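PDB 4XTK: CRISPR-associated endonuclease Cas1, which probably acts as a metal-dependent double-stranded DNA endonuclease in CRISPR adaptive immunity, working as a homodimer that joins a Cas2 dimer. Local coordinates for residues E150-E155 against G218-T223; T211-R216 against F228-D233. All coordinates share one frame; numbering follows the deposited sequence.

Both contacts involve the connection between helices 188-208 and 230-252, and their segments alternate along the chain; the centres of contact 1 and contact 2 lie about 14 Å apart. Contact 1 sets the later segment 218-223 of that connection against helix 148-166 and holds two of the three residues assigned to manganese by similarity, Glu155 and His221. Contact 2 fixes the start of the connection, 211-216, at the N-terminal end of helix 230-252, which carries the third, Glu236. Asp233, in the first turn of that helix, binds the segment carrying His221: its OD1 lies 2.5 Å from ND1 of His221 and its OD2 2.6 Å from the backbone N of Tyr219, both probable hydrogen bonds.

Contact 1: residues E150-E155 against G218-T223; sequences ELMGIE and GYLHET
Met152, on helix 148-166, and Leu220, in the irregular segment 218-223, bring the two backbones closest, their CA atoms 6.1 Å apart. The side chain of Met152 leaves the helix with CG anti to the backbone N (chi1 172°) and then bends at both of the next torsions, which carries its methyl group across to the loop. There CE lies over one face of the His221 imidazole, a CH-pi contact. The sulfur follows over the same face, with SD 4.3 Å from the centroid of the His221 ring, a Met-aromatic contact. CE also meets the Leu220 side chain at its CG. This pairing of a helix with a loop belongs to the helical part of Cas1 that holds the metal site: Glu155 and His221 are manganese ligands by similarity, as is Glu236 of helix 230-252, which touches both. Leu220 reaches the helix with both methyls, CD1 lying 4.2 Å from CG of Leu151 and CD2 4.2 Å from CG of Glu155. Helix 103-127 adds Val114, which packs on both leucines. The polar ends are held from outside the two segments: Arg159 forms a salt bridge with OE2 of Glu155, and the ND1 of His221 is held by Asp233, which probably helps fix the rotation of the ring beneath the methionine.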
loop_
_atom_site.group_PDB
_atom_site.type_symbol
_atom_site.label_atom_id
_atom_site.label_comp_id
_atom_site.label_asym_id
_atom_site.label_seq_id
_atom_site.Cartn_x
_atom_site.Cartn_y
_atom_site.Cartn_z
ATOM N N GLU E 150 3.263 29.728 7.325
ATOM C CA GLU E 150 3.569 31.008 6.713
ATOM C C GLU E 150 4.063 30.783 5.286
ATOM O O GLU E 150 3.731 31.535 4.372
ATOM C CB GLU E 150 4.619 31.748 7.551
ATOM C CG GLU E 150 4.980 33.137 7.065
ATOM C CD GLU E 150 5.985 33.828 7.976
ATOM O OE1 GLU E 150 6.411 33.206 8.976
ATOM O OE2 GLU E 150 6.350 34.989 7.689
ATOM N N LEU E 151 4.832 29.715 5.106
ATOM C CA LEU E 151 5.488 29.418 3.841
ATOM C C LEU E 151 4.498 29.032 2.733
ATOM O O LEU E 151 4.657 29.438 1.587
ATOM C CB LEU E 151 6.512 28.299 4.046
ATOM C CG LEU E 151 7.670 28.188 3.057
ATOM C CD1 LEU E 151 8.389 29.522 2.907
ATOM C CD2 LEU E 151 8.632 27.094 3.499
ATOM N N MET E 152 3.486 28.243 3.075
ATOM C CA MET E 152 2.438 27.899 2.118
ATOM C C MET E 152 1.645 29.141 1.708
ATOM O O MET E 152 1.239 29.279 0.558
ATOM C CB MET E 152 1.491 26.842 2.697
ATOM C CG MET E 152 0.259 26.572 1.839
ATOM S SD MET E 152 0.631 25.887 0.200
ATOM C CE MET E 152 1.062 24.252 0.693
ATOM N N GLY E 153 1.431 30.047 2.657
ATOM C CA GLY E 153 0.723 31.279 2.373
ATOM C C GLY E 153 1.480 32.152 1.395
ATOM O O GLY E 153 0.900 32.692 0.452
ATOM N N ILE E 154 2.783 32.284 1.624
ATOM C CA ILE E 154 3.647 33.083 0.766
ATOM C C ILE E 154 3.688 32.513 -0.651
ATOM O O ILE E 154 3.636 33.257 -1.630
ATOM C CB ILE E 154 5.076 33.160 1.339
ATOM C CG1 ILE E 154 5.061 33.882 2.690
ATOM C CG2 ILE E 154 6.009 33.879 0.380
ATOM C CD1 ILE E 154 6.328 33.687 3.514
ATOM N N GLU E 155 3.762 31.190 -0.754
ATOM C CA GLU E 155 3.817 30.532 -2.052
ATOM C C GLU E 155 2.528 30.798 -2.829
ATOM O O GLU E 155 2.566 31.197 -3.996
ATOM C CB GLU E 155 4.061 29.027 -1.882
ATOM C CG GLU E 155 4.700 28.343 -3.091
ATOM C CD GLU E 155 3.676 27.891 -4.114
ATOM O OE1 GLU E 155 2.476 27.837 -3.768
ATOM O OE2 GLU E 155 4.068 27.588 -5.262
ATOM N N GLY E 218 2.908 14.910 2.958
ATOM C CA GLY E 218 3.537 16.055 2.319
ATOM C C GLY E 218 4.272 16.969 3.297
ATOM O O GLY E 218 4.329 16.691 4.494
ATOM N N TYR E 219 4.826 18.068 2.789
ATOM C CA TYR E 219 5.706 18.931 3.573
ATOM C C TYR E 219 5.301 20.399 3.508
ATOM O O TYR E 219 5.034 21.019 4.547
ATOM C CB TYR E 219 7.154 18.723 3.128
ATOM C CG TYR E 219 7.570 17.307 3.427
ATOM C CD1 TYR E 219 7.885 16.922 4.726
ATOM C CD2 TYR E 219 7.566 16.333 2.434
ATOM C CE1 TYR E 219 8.226 15.617 5.023
ATOM C CE2 TYR E 219 7.910 15.027 2.720
ATOM C CZ TYR E 219 8.238 14.674 4.016
ATOM O OH TYR E 219 8.576 13.377 4.303
ATOM N N LEU E 220 5.297 20.966 2.305
ATOM C CA LEU E 220 4.763 22.311 2.112
ATOM C C LEU E 220 3.281 22.345 2.496
ATOM O O LEU E 220 2.835 23.233 3.225
ATOM C CB LEU E 220 4.954 22.777 0.666
ATOM C CG LEU E 220 4.494 24.220 0.429
ATOM C CD1 LEU E 220 5.216 25.165 1.382
ATOM C CD2 LEU E 220 4.650 24.661 -1.031
ATOM N N HIS E 221 2.524 21.373 2.001
ATOM C CA HIS E 221 1.142 21.191 2.427
ATOM C C HIS E 221 1.091 20.462 3.760
ATOM O O HIS E 221 1.890 19.562 4.021
ATOM C CB HIS E 221 0.345 20.422 1.376
ATOM C CG HIS E 221 0.198 21.157 0.083
ATOM N ND1 HIS E 221 1.231 21.299 -0.815
ATOM C CD2 HIS E 221 -0.857 21.824 -0.451
ATOM C CE1 HIS E 221 0.821 22.004 -1.856
ATOM N NE2 HIS E 221 -0.443 22.338 -1.651
ATOM N N GLU E 222 0.153 20.862 4.607
ATOM C CA GLU E 222 -0.044 20.193 5.882
ATOM C C GLU E 222 -0.464 18.742 5.646
ATOM O O GLU E 222 -1.306 18.468 4.794
ATOM C CB GLU E 222 -1.096 20.933 6.714
ATOM C CG GLU E 222 -1.114 20.550 8.183
ATOM C CD GLU E 222 -2.329 21.089 8.922
ATOM O OE1 GLU E 222 -3.249 20.296 9.211
ATOM O OE2 GLU E 222 -2.365 22.303 9.215
ATOM N N THR E 223 0.097 17.812 6.407
ATOM C CA THR E 223 -0.369 16.445 6.279
ATOM C C THR E 223 -1.532 16.327 7.250
ATOM O O THR E 223 -1.361 16.314 8.465
ATOM C CB THR E 223 0.726 15.400 6.588
ATOM O OG1 THR E 223 1.799 15.539 5.650
ATOM C CG2 THR E 223 0.169 13.975 6.489
#

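Contact 2: residues T211-R216 against F228-D233; sequences THLDPR and FSLNLD
Pro215 and Phe228 lie side by side and point the same way, CB of Pro215 standing 3.8 Å from CD1 of Phe228, while Arg216 meets the same ring obliquely with its CG, 4.1 Å from CD1 of Phe228. Leu230 approaches from the helix; with CG anti to the backbone N (chi1 -173°), it brings CD2 to 4.0 Å from CB of Leu213. Leu205 of helix 188-208 packs on both Pro215 and Phe228. Between these side chains the carbonyl of Pro215 accepts two backbone bonds: Ser229 N, 3.1 Å from Pro215 O, comes nearly in line with the C=O, whereas Leu230 N, 3.2 Å from the same oxygen, is tilted out of the carbonyl plane. One water links Arg216 O to Ser229 OG, which also accepts a hydrogen bond from NH1 of Arg226. Asp214 OD1 takes Arg216 N at 2.8 Å, closing an Asx turn, and the guanidinium grips the carboxylate side-on, Arg216 NE to Asp214 OD1, and Arg216 NH2 to Asp214 OD2 at 2.6 Å, each through a syn lone pair. NH2 also forms a salt bridge with Asp214 of the second subunit. The buried charge of Arg216 is therefore probably balanced by carboxylates from both chains, tying this turn to the homodimer interface.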
loop_
_atom_site.group_PDB
_atom_site.type_symbol
_atom_site.label_atom_id
_atom_site.label_comp_id
_atom_site.label_asym_id
_atom_site.label_seq_id
_atom_site.Cartn_x
_atom_site.Cartn_y
_atom_site.Cartn_z
ATOM N N THR E 211 7.573 4.886 -6.966
ATOM C CA THR E 211 8.752 5.101 -6.117
ATOM C C THR E 211 8.627 4.443 -4.746
ATOM O O THR E 211 7.697 3.677 -4.485
ATOM C CB THR E 211 9.044 6.597 -5.867
ATOM O OG1 THR E 211 8.058 7.136 -4.976
ATOM C CG2 THR E 211 9.073 7.376 -7.174
ATOM N N HIS E 212 9.596 4.735 -3.887
ATOM C CA HIS E 212 9.605 4.243 -2.516
ATOM C C HIS E 212 8.959 5.249 -1.568
ATOM O O HIS E 212 8.947 5.046 -0.350
ATOM C CB HIS E 212 11.035 3.946 -2.059
ATOM C CG HIS E 212 11.696 2.842 -2.818
ATOM N ND1 HIS E 212 13.033 2.870 -3.150
ATOM C CD2 HIS E 212 11.212 1.675 -3.303
ATOM C CE1 HIS E 212 13.344 1.770 -3.816
ATOM N NE2 HIS E 212 12.257 1.028 -3.921
ATOM N N LEU E 213 8.446 6.342 -2.131
ATOM C CA LEU E 213 7.779 7.383 -1.349
ATOM C C LEU E 213 6.324 7.042 -1.083
ATOM O O LEU E 213 5.685 6.360 -1.878
ATOM C CB LEU E 213 7.870 8.732 -2.062
ATOM C CG LEU E 213 9.260 9.356 -2.206
ATOM C CD1 LEU E 213 9.307 10.304 -3.406
ATOM C CD2 LEU E 213 9.640 10.091 -0.928
ATOM N N ASP E 214 5.809 7.498 0.053
ATOM C CA ASP E 214 4.374 7.457 0.298
ATOM C C ASP E 214 3.769 8.840 0.063
ATOM O O ASP E 214 4.220 9.836 0.642
ATOM C CB ASP E 214 4.057 6.977 1.711
ATOM C CG ASP E 214 2.573 6.710 1.912
ATOM O OD1 ASP E 214 1.801 7.685 2.023
ATOM O OD2 ASP E 214 2.176 5.527 1.956
ATOM N N PRO E 215 2.745 8.897 -0.798
ATOM C CA PRO E 215 2.046 10.112 -1.238
ATOM C C PRO E 215 1.199 10.775 -0.149
ATOM O O PRO E 215 0.809 11.929 -0.316
ATOM C CB PRO E 215 1.155 9.600 -2.370
ATOM C CG PRO E 215 0.870 8.196 -1.995
ATOM C CD PRO E 215 2.124 7.681 -1.352
ATOM N N ARG E 216 0.919 10.062 0.940
ATOM C CA ARG E 216 0.023 10.587 1.973
ATOM C C ARG E 216 0.696 11.553 2.940
ATOM O O ARG E 216 0.020 12.222 3.711
ATOM C CB ARG E 216 -0.616 9.441 2.749
ATOM C CG ARG E 216 -1.630 8.704 1.912
ATOM C CD ARG E 216 -2.026 7.386 2.516
ATOM N NE ARG E 216 -0.910 6.457 2.595
ATOM C CZ ARG E 216 -1.057 5.162 2.847
ATOM N NH1 ARG E 216 -2.275 4.662 3.021
ATOM N NH2 ARG E 216 0.001 4.367 2.916
ATOM N N PHE E 228 -4.140 12.835 -0.308
ATOM C CA PHE E 228 -2.751 12.883 -0.772
ATOM C C PHE E 228 -2.206 14.303 -0.704
ATOM O O PHE E 228 -2.892 15.249 -1.066
ATOM C CB PHE E 228 -2.628 12.340 -2.206
ATOM C CG PHE E 228 -3.245 10.977 -2.399
ATOM C CD1 PHE E 228 -2.633 9.840 -1.878
ATOM C CD2 PHE E 228 -4.436 10.830 -3.100
ATOM C CE1 PHE E 228 -3.196 8.577 -2.050
ATOM C CE2 PHE E 228 -5.003 9.572 -3.273
ATOM C CZ PHE E 228 -4.379 8.444 -2.745
ATOM N N SER E 229 -0.959 14.427 -0.259
ATOM C CA SER E 229 -0.309 15.710 0.021
ATOM C C SER E 229 0.958 15.881 -0.809
ATOM O O SER E 229 1.156 16.910 -1.463
ATOM C CB SER E 229 0.018 15.851 1.515
ATOM O OG SER E 229 -1.156 16.069 2.275
ATOM N N LEU E 230 1.859 14.910 -0.681
ATOM C CA LEU E 230 3.134 14.924 -1.387
ATOM C C LEU E 230 3.009 15.234 -2.888
ATOM O O LEU E 230 3.852 15.940 -3.448
ATOM C CB LEU E 230 3.851 13.585 -1.188
ATOM C CG LEU E 230 5.267 13.566 -1.759
ATOM C CD1 LEU E 230 6.093 14.675 -1.135
ATOM C CD2 LEU E 230 5.936 12.202 -1.585
ATOM N N ASN E 231 1.972 14.717 -3.544
ATOM C CA ASN E 231 1.785 15.000 -4.969
ATOM C C ASN E 231 1.492 16.479 -5.199
ATOM O O ASN E 231 1.953 17.066 -6.181
ATOM C CB ASN E 231 0.665 14.145 -5.560
ATOM C CG ASN E 231 -0.662 14.422 -4.915
ATOM O OD1 ASN E 231 -0.731 14.658 -3.708
ATOM N ND2 ASN E 231 -1.729 14.401 -5.706
ATOM N N LEU E 232 0.735 17.080 -4.284
ATOM C CA LEU E 232 0.478 18.514 -4.344
ATOM C C LEU E 232 1.777 19.325 -4.212
ATOM O O LEU E 232 1.998 20.284 -4.949
ATOM C CB LEU E 232 -0.507 18.919 -3.256
ATOM C CG LEU E 232 -1.867 18.223 -3.271
ATOM C CD1 LEU E 232 -2.755 18.815 -2.179
ATOM C CD2 LEU E 232 -2.534 18.332 -4.643
ATOM N N ASP E 233 2.634 18.926 -3.277
ATOM C CA ASP E 233 3.930 19.572 -3.084
ATOM C C ASP E 233 4.770 19.592 -4.368
ATOM O O ASP E 233 5.210 20.649 -4.830
ATOM C CB ASP E 233 4.711 18.862 -1.976
ATOM C CG ASP E 233 4.330 19.336 -0.590
ATOM O OD1 ASP E 233 3.297 20.025 -0.447
ATOM O OD2 ASP E 233 5.068 19.008 0.361
HETATM O O HOH W 1 -2.496 13.695 2.605
#